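PDB 3DZ1: dihydrodipicolinate synthase from Rhodopseudomonas palustris, which probably catalyses the condensation of pyruvate with aspartate semialdehyde to give 4-hydroxy-tetrahydrodipicolinate, an early step of lysine biosynthesis. Local coordinates for residues Val106-Pro111 with Val135-Gln140; Pro174-Ile179 with Met209-Asp214; Leu52-Lys57 with Ser278-Pro283; Arg33-Tyr38 with Lys72-Met77; Ile158-Ala163 with Gly189-Leu194. One frame throughout, in Å; residues are numbered along the deposited sequence.

Interaction 1: Val106-Pro111 with Val135-Gln140; sequences VMIAPP and VPWVLQ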
# COMPACT_ATOMS: atom_id res chain seq x y z
N VAL A 106 27.34 7.19 6.57
CA VAL A 106 26.41 6.28 5.91
C VAL A 106 25.00 6.86 5.80
O VAL A 106 24.66 7.80 6.51
CB VAL A 106 26.35 4.93 6.66
CG1 VAL A 106 27.75 4.34 6.79
CG2 VAL A 106 25.71 5.11 8.04
N MSE A 107 24.20 6.29 4.92
CA MSE A 107 22.83 6.76 4.73
C MSE A 107 21.85 5.67 5.16
O MSE A 107 22.06 4.49 4.88
CB MSE A 107 22.58 7.14 3.27
CG MSE A 107 21.19 7.73 3.02
SE MSE A 107 20.93 8.42 1.21
CE MSE A 107 20.76 6.75 0.26
N ILE A 108 20.79 6.07 5.86
CA ILE A 108 19.79 5.12 6.32
C ILE A 108 18.38 5.54 5.95
O ILE A 108 17.94 6.65 6.29
CB ILE A 108 19.85 4.93 7.86
CG1 ILE A 108 21.28 4.59 8.29
CG2 ILE A 108 18.91 3.80 8.28
CD1 ILE A 108 21.46 4.53 9.81
N ALA A 109 17.68 4.66 5.26
CA ALA A 109 16.30 4.89 4.86
C ALA A 109 15.46 3.97 5.73
O ALA A 109 15.93 2.92 6.16
CB ALA A 109 16.11 4.56 3.39
N PRO A 110 14.21 4.34 6.00
CA PRO A 110 13.36 3.49 6.83
C PRO A 110 12.71 2.37 6.02
O PRO A 110 12.53 2.48 4.81
CB PRO A 110 12.31 4.46 7.35
CG PRO A 110 12.09 5.34 6.15
CD PRO A 110 13.51 5.60 5.66
N PRO A 111 12.37 1.25 6.68
CA PRO A 111 11.72 0.16 5.95
C PRO A 111 10.36 0.70 5.49
O PRO A 111 9.77 1.56 6.15
CB PRO A 111 11.60 -0.95 7.00
CG PRO A 111 11.62 -0.20 8.31
CD PRO A 111 12.67 0.84 8.07
N VAL A 135 29.08 6.82 14.35
CA VAL A 135 29.02 6.87 12.90
C VAL A 135 28.10 7.98 12.37
O VAL A 135 26.89 7.97 12.62
CB VAL A 135 28.54 5.51 12.33
CG1 VAL A 135 28.49 5.56 10.81
CG2 VAL A 135 29.47 4.40 12.80
N PRO A 136 28.67 8.95 11.64
CA PRO A 136 27.88 10.05 11.09
C PRO A 136 26.91 9.44 10.08
O PRO A 136 27.31 8.60 9.28
CB PRO A 136 28.92 10.93 10.40
CG PRO A 136 30.19 10.63 11.14
CD PRO A 136 30.10 9.13 11.33
N TRP A 137 25.65 9.85 10.10
CA TRP A 137 24.73 9.28 9.13
C TRP A 137 23.76 10.27 8.52
O TRP A 137 23.57 11.39 9.02
CB TRP A 137 23.97 8.09 9.74
CG TRP A 137 23.09 8.42 10.91
CD1 TRP A 137 23.49 8.70 12.18
CD2 TRP A 137 21.66 8.46 10.91
NE1 TRP A 137 22.39 8.91 12.98
CE2 TRP A 137 21.26 8.77 12.23
CE3 TRP A 137 20.68 8.26 9.93
CZ2 TRP A 137 19.91 8.89 12.59
CZ3 TRP A 137 19.34 8.38 10.29
CH2 TRP A 137 18.97 8.69 11.61
N VAL A 138 23.15 9.84 7.42
CA VAL A 138 22.21 10.63 6.65
C VAL A 138 20.82 10.01 6.67
O VAL A 138 20.65 8.83 6.36
CB VAL A 138 22.67 10.74 5.19
CG1 VAL A 138 21.71 11.60 4.38
CG2 VAL A 138 24.09 11.28 5.13
N LEU A 139 19.83 10.82 7.03
CA LEU A 139 18.44 10.36 7.08
C LEU A 139 17.81 10.56 5.70
O LEU A 139 17.72 11.69 5.22
CB LEU A 139 17.65 11.17 8.12
CG LEU A 139 16.15 10.89 8.23
CD1 LEU A 139 15.92 9.43 8.58
CD2 LEU A 139 15.53 11.80 9.28
N GLN A 140 17.39 9.48 5.06
CA GLN A 140 16.77 9.58 3.74
C GLN A 140 15.25 9.66 3.86
O GLN A 140 14.61 8.75 4.39
CB GLN A 140 17.16 8.40 2.85
CG GLN A 140 16.40 8.39 1.53
CD GLN A 140 16.90 7.33 0.57
OE1 GLN A 140 17.29 6.24 0.98
NE2 GLN A 140 16.88 7.64 -0.72

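Interaction 2: Pro174-Ile179 with Met209-Asp214; sequences PGLEKI and MERGAD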
# COMPACT_ATOMS: atom_id res chain seq x y z
N PRO A 174 5.25 16.94 -2.38
CA PRO A 174 5.85 18.27 -2.23
C PRO A 174 6.68 18.41 -0.96
O PRO A 174 6.27 17.94 0.10
CB PRO A 174 4.63 19.21 -2.19
CG PRO A 174 3.54 18.40 -2.86
CD PRO A 174 3.78 17.02 -2.32
N GLY A 175 7.83 19.06 -1.06
CA GLY A 175 8.68 19.21 0.11
C GLY A 175 9.28 20.58 0.33
O GLY A 175 10.11 20.76 1.22
N LEU A 176 8.89 21.57 -0.47
CA LEU A 176 9.47 22.90 -0.28
C LEU A 176 9.18 23.48 1.11
O LEU A 176 10.09 24.03 1.75
CB LEU A 176 8.96 23.86 -1.37
CG LEU A 176 9.44 23.55 -2.79
CD1 LEU A 176 8.90 24.59 -3.76
CD2 LEU A 176 10.97 23.54 -2.83
N GLU A 177 7.95 23.35 1.59
CA GLU A 177 7.61 23.89 2.90
C GLU A 177 8.35 23.17 4.03
O GLU A 177 8.62 23.77 5.07
CB GLU A 177 6.10 23.81 3.14
CG GLU A 177 5.24 24.62 2.16
CD GLU A 177 5.63 26.10 2.08
OE1 GLU A 177 6.14 26.66 3.07
OE2 GLU A 177 5.40 26.71 1.01
N LYS A 178 8.66 21.90 3.84
CA LYS A 178 9.38 21.13 4.85
C LYS A 178 10.75 21.76 5.12
O LYS A 178 11.20 21.83 6.25
CB LYS A 178 9.54 19.67 4.42
CG LYS A 178 10.47 18.85 5.30
CD LYS A 178 10.42 17.37 4.93
CE LYS A 178 9.16 16.70 5.47
NZ LYS A 178 9.06 15.27 5.05
N ILE A 179 11.42 22.21 4.06
CA ILE A 179 12.72 22.82 4.22
C ILE A 179 12.57 24.07 5.07
O ILE A 179 13.29 24.26 6.05
CB ILE A 179 13.35 23.18 2.87
CG1 ILE A 179 13.55 21.90 2.04
CG2 ILE A 179 14.69 23.89 3.08
CD1 ILE A 179 14.15 22.15 0.67
N MSE A 209 16.90 25.34 -3.27
CA MSE A 209 18.05 26.15 -2.88
C MSE A 209 17.55 27.46 -2.27
O MSE A 209 18.10 27.94 -1.28
CB MSE A 209 18.95 26.44 -4.08
CG MSE A 209 19.70 25.22 -4.63
SE MSE A 209 20.65 24.18 -3.28
CE MSE A 209 21.84 25.56 -2.60
N GLU A 210 16.50 28.03 -2.86
CA GLU A 210 15.95 29.28 -2.36
C GLU A 210 15.37 29.11 -0.95
O GLU A 210 15.43 30.02 -0.12
CB GLU A 210 14.88 29.81 -3.32
CG GLU A 210 15.40 30.07 -4.73
CD GLU A 210 14.39 30.75 -5.63
OE1 GLU A 210 13.23 30.95 -5.20
OE2 GLU A 210 14.75 31.09 -6.78
N ARG A 211 14.80 27.94 -0.69
CA ARG A 211 14.21 27.66 0.62
C ARG A 211 15.28 27.53 1.71
O ARG A 211 14.98 27.66 2.90
CB ARG A 211 13.38 26.39 0.59
CG ARG A 211 12.14 26.48 -0.28
CD ARG A 211 11.23 27.59 0.18
NE ARG A 211 9.99 27.61 -0.58
CZ ARG A 211 8.78 27.46 -0.04
NH1 ARG A 211 8.66 27.28 1.27
NH2 ARG A 211 7.70 27.50 -0.81
N GLY A 212 16.51 27.25 1.31
CA GLY A 212 17.56 27.13 2.30
C GLY A 212 18.33 25.82 2.32
O GLY A 212 19.09 25.56 3.25
N ALA A 213 18.14 24.98 1.30
CA ALA A 213 18.87 23.72 1.25
C ALA A 213 20.35 24.06 1.09
O ALA A 213 20.69 25.13 0.58
CB ALA A 213 18.40 22.88 0.06
N ASP A 214 21.22 23.16 1.53
CA ASP A 214 22.66 23.39 1.44
C ASP A 214 23.23 22.97 0.10
O ASP A 214 24.33 23.38 -0.28
CB ASP A 214 23.39 22.62 2.55
CG ASP A 214 23.10 23.18 3.92
OD1 ASP A 214 23.40 24.38 4.14
OD2 ASP A 214 22.58 22.44 4.77

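Interaction 3: Leu52-Lys57 with Ser278-Pro283; sequences LGEAPK and SAQRKP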
# COMPACT_ATOMS: atom_id res chain seq x y z
N LEU A 52 19.91 3.19 -6.09
CA LEU A 52 20.45 3.76 -7.32
C LEU A 52 21.74 3.10 -7.77
O LEU A 52 22.09 3.15 -8.95
CB LEU A 52 20.64 5.27 -7.16
CG LEU A 52 19.34 6.08 -7.02
CD1 LEU A 52 19.67 7.56 -7.04
CD2 LEU A 52 18.39 5.75 -8.15
N GLY A 53 22.46 2.49 -6.83
CA GLY A 53 23.69 1.81 -7.16
C GLY A 53 23.43 0.32 -7.36
O GLY A 53 24.35 -0.49 -7.42
N GLU A 54 22.14 -0.03 -7.45
CA GLU A 54 21.71 -1.41 -7.65
C GLU A 54 22.29 -2.36 -6.59
O GLU A 54 22.55 -3.53 -6.87
CB GLU A 54 22.10 -1.89 -9.05
CG GLU A 54 21.47 -1.08 -10.18
CD GLU A 54 21.95 -1.51 -11.56
OE1 GLU A 54 21.52 -2.58 -12.04
OE2 GLU A 54 22.77 -0.78 -12.15
N ALA A 55 22.47 -1.85 -5.38
CA ALA A 55 23.02 -2.66 -4.29
C ALA A 55 22.21 -3.94 -4.06
O ALA A 55 22.78 -4.99 -3.75
CB ALA A 55 23.08 -1.84 -3.01
N PRO A 56 20.88 -3.88 -4.20
CA PRO A 56 20.09 -5.10 -3.99
C PRO A 56 20.46 -6.21 -4.96
O PRO A 56 20.15 -7.38 -4.72
CB PRO A 56 18.66 -4.62 -4.17
CG PRO A 56 18.72 -3.20 -3.67
CD PRO A 56 19.99 -2.70 -4.30
N LYS A 57 21.13 -5.85 -6.06
CA LYS A 57 21.53 -6.80 -7.10
C LYS A 57 22.95 -7.34 -6.92
O LYS A 57 23.43 -8.12 -7.75
CB LYS A 57 21.41 -6.16 -8.48
CG LYS A 57 20.06 -5.54 -8.78
CD LYS A 57 20.05 -4.92 -10.17
CE LYS A 57 18.73 -4.22 -10.46
NZ LYS A 57 18.76 -3.53 -11.78
N SER A 278 26.53 0.47 -20.45
CA SER A 278 25.35 1.03 -19.79
C SER A 278 24.55 -0.08 -19.13
O SER A 278 23.44 0.14 -18.65
CB SER A 278 24.48 1.75 -20.82
OG SER A 278 24.07 0.86 -21.84
N ALA A 279 25.12 -1.28 -19.10
CA ALA A 279 24.46 -2.44 -18.53
C ALA A 279 24.06 -2.34 -17.05
O ALA A 279 24.72 -1.69 -16.25
CB ALA A 279 25.35 -3.67 -18.73
N GLN A 280 22.95 -3.00 -16.74
CA GLN A 280 22.43 -3.09 -15.38
C GLN A 280 22.30 -4.58 -15.14
O GLN A 280 22.35 -5.37 -16.08
CB GLN A 280 21.03 -2.49 -15.26
CG GLN A 280 20.84 -1.12 -15.86
CD GLN A 280 19.38 -0.72 -15.89
OE1 GLN A 280 18.99 0.16 -16.65
NE2 GLN A 280 18.57 -1.36 -15.05
N ARG A 281 22.13 -4.98 -13.88
CA ARG A 281 21.95 -6.39 -13.58
C ARG A 281 20.45 -6.65 -13.53
O ARG A 281 19.66 -5.72 -13.34
CB ARG A 281 22.57 -6.73 -12.22
CG ARG A 281 24.08 -6.83 -12.24
CD ARG A 281 24.57 -7.45 -10.94
NE ARG A 281 26.00 -7.74 -10.98
CZ ARG A 281 26.66 -8.32 -10.00
NH1 ARG A 281 26.02 -8.68 -8.89
NH2 ARG A 281 27.96 -8.56 -10.11
N LYS A 282 20.04 -7.90 -13.72
CA LYS A 282 18.62 -8.24 -13.68
C LYS A 282 18.14 -8.11 -12.24
O LYS A 282 18.87 -8.45 -11.31
CB LYS A 282 18.39 -9.67 -14.16
CG LYS A 282 18.82 -9.96 -15.59
CD LYS A 282 18.46 -11.38 -15.98
CE LYS A 282 18.96 -11.73 -17.37
NZ LYS A 282 20.45 -11.71 -17.45
N PRO A 283 16.91 -7.61 -12.02
CA PRO A 283 15.97 -7.17 -13.05
C PRO A 283 16.27 -5.73 -13.50
O PRO A 283 16.58 -4.87 -12.68
CB PRO A 283 14.63 -7.30 -12.36
CG PRO A 283 14.96 -6.89 -10.96
CD PRO A 283 16.27 -7.62 -10.70

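Interaction 4: Arg33-Tyr38 with Lys72-Met77; sequences RLTDFY and KRAKSM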
# COMPACT_ATOMS: atom_id res chain seq x y z
N ARG A 33 36.92 6.06 -13.15
CA ARG A 33 36.65 7.10 -14.13
C ARG A 33 35.52 8.02 -13.65
O ARG A 33 35.60 9.24 -13.77
CB ARG A 33 36.29 6.45 -15.46
CG ARG A 33 36.15 7.41 -16.63
CD ARG A 33 35.76 6.62 -17.86
NE ARG A 33 36.75 5.59 -18.17
CZ ARG A 33 36.45 4.35 -18.55
NH1 ARG A 33 35.18 3.97 -18.66
NH2 ARG A 33 37.42 3.50 -18.82
N LEU A 34 34.47 7.42 -13.11
CA LEU A 34 33.34 8.19 -12.59
C LEU A 34 33.80 9.05 -11.42
O LEU A 34 33.48 10.23 -11.35
CB LEU A 34 32.23 7.25 -12.10
CG LEU A 34 31.20 6.77 -13.11
CD1 LEU A 34 30.25 5.78 -12.45
CD2 LEU A 34 30.43 7.96 -13.66
N THR A 35 34.56 8.45 -10.51
CA THR A 35 35.05 9.16 -9.34
C THR A 35 35.91 10.36 -9.72
O THR A 35 35.75 11.44 -9.16
CB THR A 35 35.87 8.23 -8.43
OG1 THR A 35 35.06 7.12 -8.02
CG2 THR A 35 36.33 8.99 -7.19
N ASP A 36 36.83 10.16 -10.66
CA ASP A 36 37.71 11.24 -11.11
C ASP A 36 36.89 12.36 -11.71
O ASP A 36 37.19 13.55 -11.53
CB ASP A 36 38.71 10.74 -12.15
CG ASP A 36 39.69 9.73 -11.59
OD1 ASP A 36 39.91 9.74 -10.36
OD2 ASP A 36 40.25 8.94 -12.38
N PHE A 37 35.85 11.97 -12.44
CA PHE A 37 34.95 12.91 -13.08
C PHE A 37 34.26 13.79 -12.04
O PHE A 37 34.31 15.03 -12.13
CB PHE A 37 33.88 12.15 -13.88
CG PHE A 37 32.81 13.03 -14.45
CD1 PHE A 37 33.09 13.93 -15.47
CD2 PHE A 37 31.52 13.00 -13.92
CE1 PHE A 37 32.11 14.78 -15.96
CE2 PHE A 37 30.53 13.84 -14.41
CZ PHE A 37 30.83 14.74 -15.43
N TYR A 38 33.62 13.17 -11.06
CA TYR A 38 32.93 13.92 -10.01
C TYR A 38 33.84 14.94 -9.33
O TYR A 38 33.43 16.06 -9.06
CB TYR A 38 32.37 12.97 -8.94
CG TYR A 38 31.37 11.95 -9.45
CD1 TYR A 38 30.37 12.30 -10.35
CD2 TYR A 38 31.40 10.64 -8.97
CE1 TYR A 38 29.41 11.37 -10.76
CE2 TYR A 38 30.45 9.70 -9.38
CZ TYR A 38 29.46 10.07 -10.27
OH TYR A 38 28.52 9.15 -10.65
N LYS A 72 38.32 4.61 -1.63
CA LYS A 72 39.76 4.76 -1.86
C LYS A 72 40.11 5.70 -3.00
O LYS A 72 41.16 6.35 -2.97
CB LYS A 72 40.38 3.38 -2.11
CG LYS A 72 40.20 2.41 -0.96
CD LYS A 72 40.82 2.95 0.32
CE LYS A 72 40.71 1.95 1.46
NZ LYS A 72 41.33 2.49 2.70
N ARG A 73 39.24 5.79 -3.99
CA ARG A 73 39.49 6.65 -5.15
C ARG A 73 39.19 8.13 -4.89
O ARG A 73 39.92 9.01 -5.36
CB ARG A 73 38.67 6.16 -6.34
CG ARG A 73 39.00 6.83 -7.66
CD ARG A 73 40.33 6.34 -8.21
NE ARG A 73 40.66 6.96 -9.49
CZ ARG A 73 41.68 6.58 -10.25
NH1 ARG A 73 42.47 5.59 -9.86
NH2 ARG A 73 41.92 7.19 -11.40
N ALA A 74 38.12 8.40 -4.16
CA ALA A 74 37.72 9.78 -3.86
C ALA A 74 38.48 10.36 -2.67
O ALA A 74 37.88 10.75 -1.67
CB ALA A 74 36.22 9.84 -3.60
N LYS A 75 39.79 10.44 -2.79
CA LYS A 75 40.64 10.95 -1.72
C LYS A 75 40.32 12.37 -1.26
O LYS A 75 40.49 12.70 -0.09
CB LYS A 75 42.11 10.87 -2.16
CG LYS A 75 42.55 9.48 -2.60
CD LYS A 75 43.99 9.47 -3.08
CE LYS A 75 44.20 10.43 -4.25
NZ LYS A 75 45.61 10.43 -4.74
N SER A 76 39.85 13.22 -2.18
CA SER A 76 39.53 14.61 -1.84
C SER A 76 38.05 14.89 -1.62
O SER A 76 37.65 16.05 -1.48
CB SER A 76 40.05 15.54 -2.94
OG SER A 76 39.36 15.30 -4.16
N MSE A 77 37.23 13.84 -1.60
CA MSE A 77 35.79 14.02 -1.40
C MSE A 77 35.26 13.11 -0.30
O MSE A 77 35.85 12.09 0.03
CB MSE A 77 35.04 13.70 -2.70
CG MSE A 77 35.39 14.59 -3.87
SE MSE A 77 34.35 14.11 -5.42
CE MSE A 77 35.16 12.39 -5.81

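Interaction 5: Ile158-Ala163 with Gly189-Leu194; sequences IVMDSA and GSLRPL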
# COMPACT_ATOMS: atom_id res chain seq x y z
N ILE A 158 14.06 12.66 15.35
CA ILE A 158 15.04 11.66 14.92
C ILE A 158 16.45 12.22 15.06
O ILE A 158 17.35 11.55 15.58
CB ILE A 158 14.83 11.26 13.44
CG1 ILE A 158 13.50 10.53 13.28
CG2 ILE A 158 15.99 10.39 12.97
CD1 ILE A 158 13.12 10.28 11.84
N VAL A 159 16.63 13.45 14.60
CA VAL A 159 17.94 14.10 14.66
C VAL A 159 18.38 14.37 16.10
O VAL A 159 19.50 14.02 16.49
CB VAL A 159 17.93 15.43 13.89
CG1 VAL A 159 19.24 16.17 14.09
CG2 VAL A 159 17.71 15.17 12.40
N MSE A 160 17.51 15.00 16.88
CA MSE A 160 17.85 15.32 18.26
C MSE A 160 17.98 14.09 19.17
O MSE A 160 18.65 14.15 20.20
CB MSE A 160 16.83 16.30 18.84
CG MSE A 160 16.78 17.64 18.10
SE MSE A 160 18.50 18.55 18.00
CE MSE A 160 18.42 19.52 19.68
N ASP A 161 17.35 12.99 18.78
CA ASP A 161 17.44 11.74 19.55
C ASP A 161 18.78 11.07 19.26
O ASP A 161 19.26 10.25 20.05
CB ASP A 161 16.33 10.76 19.14
CG ASP A 161 15.03 10.98 19.88
OD1 ASP A 161 14.95 11.88 20.74
OD2 ASP A 161 14.07 10.22 19.60
N SER A 162 19.39 11.42 18.14
CA SER A 162 20.65 10.83 17.72
C SER A 162 21.90 11.60 18.13
O SER A 162 21.88 12.82 18.31
CB SER A 162 20.68 10.65 16.21
OG SER A 162 20.93 11.90 15.59
N ALA A 163 23.00 10.87 18.25
CA ALA A 163 24.26 11.48 18.61
C ALA A 163 24.94 11.98 17.34
O ALA A 163 25.63 13.00 17.37
CB ALA A 163 25.15 10.45 19.31
N GLY A 189 15.79 27.42 17.79
CA GLY A 189 16.62 26.65 18.71
C GLY A 189 16.20 25.23 19.05
O GLY A 189 16.86 24.59 19.88
N SER A 190 15.14 24.73 18.44
CA SER A 190 14.69 23.37 18.73
C SER A 190 15.44 22.33 17.88
O SER A 190 15.39 21.14 18.17
CB SER A 190 13.18 23.24 18.50
OG SER A 190 12.82 23.56 17.17
N LEU A 191 16.13 22.79 16.85
CA LEU A 191 16.89 21.88 15.99
C LEU A 191 18.33 22.35 15.80
O LEU A 191 18.58 23.49 15.43
CB LEU A 191 16.20 21.76 14.62
CG LEU A 191 16.85 20.81 13.60
CD1 LEU A 191 16.91 19.40 14.16
CD2 LEU A 191 16.03 20.83 12.32
N ARG A 192 19.28 21.45 16.07
CA ARG A 192 20.70 21.76 15.94
C ARG A 192 21.13 21.79 14.48
O ARG A 192 20.34 21.53 13.59
CB ARG A 192 21.53 20.71 16.70
CG ARG A 192 21.48 19.31 16.10
CD ARG A 192 22.45 18.41 16.86
NE ARG A 192 22.23 16.98 16.67
CZ ARG A 192 22.42 16.31 15.54
NH1 ARG A 192 22.83 16.94 14.44
NH2 ARG A 192 22.24 15.00 15.53
N PRO A 193 22.41 22.11 14.22
CA PRO A 193 22.92 22.16 12.85
C PRO A 193 22.59 20.88 12.10
O PRO A 193 22.73 19.78 12.64
CB PRO A 193 24.42 22.36 13.05
CG PRO A 193 24.46 23.23 14.26
CD PRO A 193 23.45 22.57 15.17
N LEU A 194 22.16 21.02 10.85
CA LEU A 194 21.79 19.87 10.03
C LEU A 194 21.93 20.21 8.56
O LEU A 194 21.38 21.20 8.08
CB LEU A 194 20.33 19.47 10.31
CG LEU A 194 19.76 18.30 9.51
CD1 LEU A 194 20.38 17.00 9.98
CD2 LEU A 194 18.25 18.24 9.69

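Interaction 1: Val106-Pro111 with Val135-Gln140
V106, M107 and I108 run alongside W137, V138 and L139 as parallel barrel strands, and the tight part of the contact is the seam between them. Four backbone hydrogen bonds join it: V106 N to P136 O, V138 N to V106 O, I108 N to V138 O (2.8 Å) and Q140 N to I108 O. Beta-branched V106, I108 and V138 suit such extended chain. W137 holds CG between its backbone N and carbonyl carbon (chi1 63°), which turns the indole toward I108, whose CD1 meets W137 CE3 at 3.8 Å. Beside it V106 CG2 packs on W137 CB, also at 3.8 Å.

Past I108 the strand pairing ends and the contact becomes more polar and more open to solvent around partly exposed Q140. Extended Q140 brings OE1 to 3.2 Å from A109 CB and 3.6 Å from the selenomethionine methyl M107 CE, while its NE2 is bonded to E171. P111 has already left the partner strand. M107 also lies close to M217, predicted to bind pyruvate.

The two strands belong to a beta-alpha-beta unit connected by helix 117-131, whose F124 covers I108 and W137; strand 78-82 flanks them through M107, strand 165-170 through W137 and L139.

Interaction 2: Pro174-Ile179 with Met209-Asp214
The charged part of this contact joins E177 to R211 in a salt bridge. R211 presents its guanidinium end-on, NH1 to E177 OE1 at 3.2 Å and NH2 to E177 OE2 at 3.0 Å, with both oxygens close to the guanidinium plane. The carboxylate is turned 70° from that plane, and each oxygen is met from above rather than within its own plane. E177 starts out pointing away; the bend at chi2 (-55°) brings the carboxylate back. Both groups have partners on a second subunit, T288 of the second subunit for E177 OE2 and E294 of the same subunit for R211 NE, and R211 NH1 also bonds T180 OG1, so the pair is built into a subunit interface.

R211 lies in the last, weakly bonded turn of helix 205-211, which G212 (phi 123°) ends in a Schellman motif; a side chain there would collide with the preceding carbonyl. In the other segment G175 is the N-cap of helix 176-188, so the contact brings the end of one outer helix of the TIM barrel to the start of another.

Apolar packing completes the contact. L176 CB lies over the centre of one guanidinium face, 3.8 Å from R211 CZ, which covers the flat cation while leaving its N-H edge to acids. Branched I179 sets CG2 3.8 Å from R211 CB, and its CD1 approaches A213 CB at 4.4 Å, near C198 of strand 195-198.

Interaction 3: Leu52-Lys57 with Ser278-Pro283
K57 and E54 meet R281 and its neighbours mainly through charge and hydrogen bonds. The salt bridge is local to the loop 52-57: K57 NZ lies 2.9 Å from E54 OE1, on the anti side of that oxygen. The same oxygen accepts R281 N at 3.1 Å from the syn side, so a single carboxylate atom serves both its own loop and the facing chain. E54 OE2 is paired with K266.

Hydrogen bonds to backbone carbonyls form the second group. K57 is extended beyond CG, and that reach carries NZ to P283 O at 2.7 Å and to R281 O at 2.8 Å; a long, flexible, multi-donor side chain suits the task. In return R281 NH1 gives a bond to K57 O at 2.9 Å, with the oxygen near the guanidinium plane. The rest of that guanidinium is used by G24 O at NE and by E62 at NH2. A methionine in place of K57 would probably leave the carbonyls of R281 and P283 without this donor and take one of the two lysines from E54, with K266 as its remaining charged partner.

Apolar contact comes from the methylenes. K57 and R281 slide past each other in opposite directions, K57 CD touching R281 CB at 3.7 Å. Beyond P283, which follows a cis peptide, F88 of a third subunit packs on the proline.

Three oxygens thus surround one ammonium, which probably favours its charged form and holds the irregular chain 278-283 against the loop that follows strand 45-48.

Interaction 4: Arg33-Tyr38 with Lys72-Met77
R73 reaches D36 through two torsions: CG stands anti to the backbone N (chi1 -171°), and a bend at chi2 (74°) turns the rest of the chain toward helix 28-40. D36 answers with CG beside its own backbone N (chi1 -66°), which brings its carboxylate round to the arginine. The grip is side-on. R73 NH2 meets the syn lone pair of D36 OD2 at 2.6 Å in a nearly straight bond, while R73 NE reaches D36 OD1 at 3.0 Å, an oxygen that lies somewhat out of the guanidinium plane.

T35 is the apolar counterpart. Its methyl CG2 touches R73 CG at 3.5 Å and A74 CB at 3.7 Å, and its hydroxyl is bonded to I31 O one turn back, so a threonine can pack here without leaving its oxygen unused. The small A74 allows the helices to come close, and it begins the type I turn through which the chain leaves helix 60-73. M77, a selenomethionine, closes that turn and sets CE 3.5 Å from T35 O and SE 4.2 Å from Y38 CB. V46 of strand 45-48 touches both M77 and Y38, so two successive outer helices of the barrel are joined over the strand between them.

A lysine in place of R73 would probably lose the paired grip and leave one D36 oxygen without its donor. With each carboxylate oxygen matched to its own N-H, the two bonds oppose rotation of D36 and probably keep it ionised, beside the apolar packing of T35, A74 and M77.

Interaction 5: Ile158-Ala163 with Gly189-Leu194
R192 packs along M160 and then over V159, and can be followed atom by atom. CB starts 3.9 Å from M160 SE. CG, wedged between the backbone N and carbonyl carbon (chi1 67°), comes nearer, 3.6 Å from that selenium, and CD is still beside it; the two chains slide past each other in opposite directions, a passage that suits the flexible, unbranched methionine chain, here carried as selenomethionine. NE passes V159 CG1. At CZ the guanidinium lies with one face on that methyl, V159 CG1 standing 3.5 Å from R192 CZ over the centre of the plane. NH1 bonds C165 O and, weakly, P193 O. NH2 ends 3.1 Å from V159 O; that carbonyl accepts the S162 hydroxyl (OG to V159 O 2.7 Å) and S162 N at the end of the helix.

V159 CG2 turns to L194 CD1 at 4.0 Å, and CG1, besides facing R192, meets L191 CD1. R192 N, buried here, has no polar partner in the model.

The contact joins helix 152-161 to the chain between helix 176-188 and strand 195-198. L191 leans on L182 and F185 of helix 176-188, and I158, in the same helix as V159, packs against W137 of strand 137-141 and F124 of helix 117-131.

From the N terminus, interaction 4 closes the first loop, tying helix 28-40 to the end of helix 60-73 around strand 45-48. Interaction 3 opens within that loop, at 52-57, and closes only at 278-283, so the two cross; its long loop encloses interactions 1, 5 and 2. Interaction 1 closes the short unit from strand 105-108 to strand 137-141. Interaction 5 then opens, and interaction 2 opens before 5 has closed, so these also cross, interaction 5 tying helix 152-161 to the connection before strand 195-198, interaction 2 tying helix 176-188 to the end of helix 205-211. W137 touching I158 connects interactions 1 and 5, and D214 near L194 connects 2 and 5.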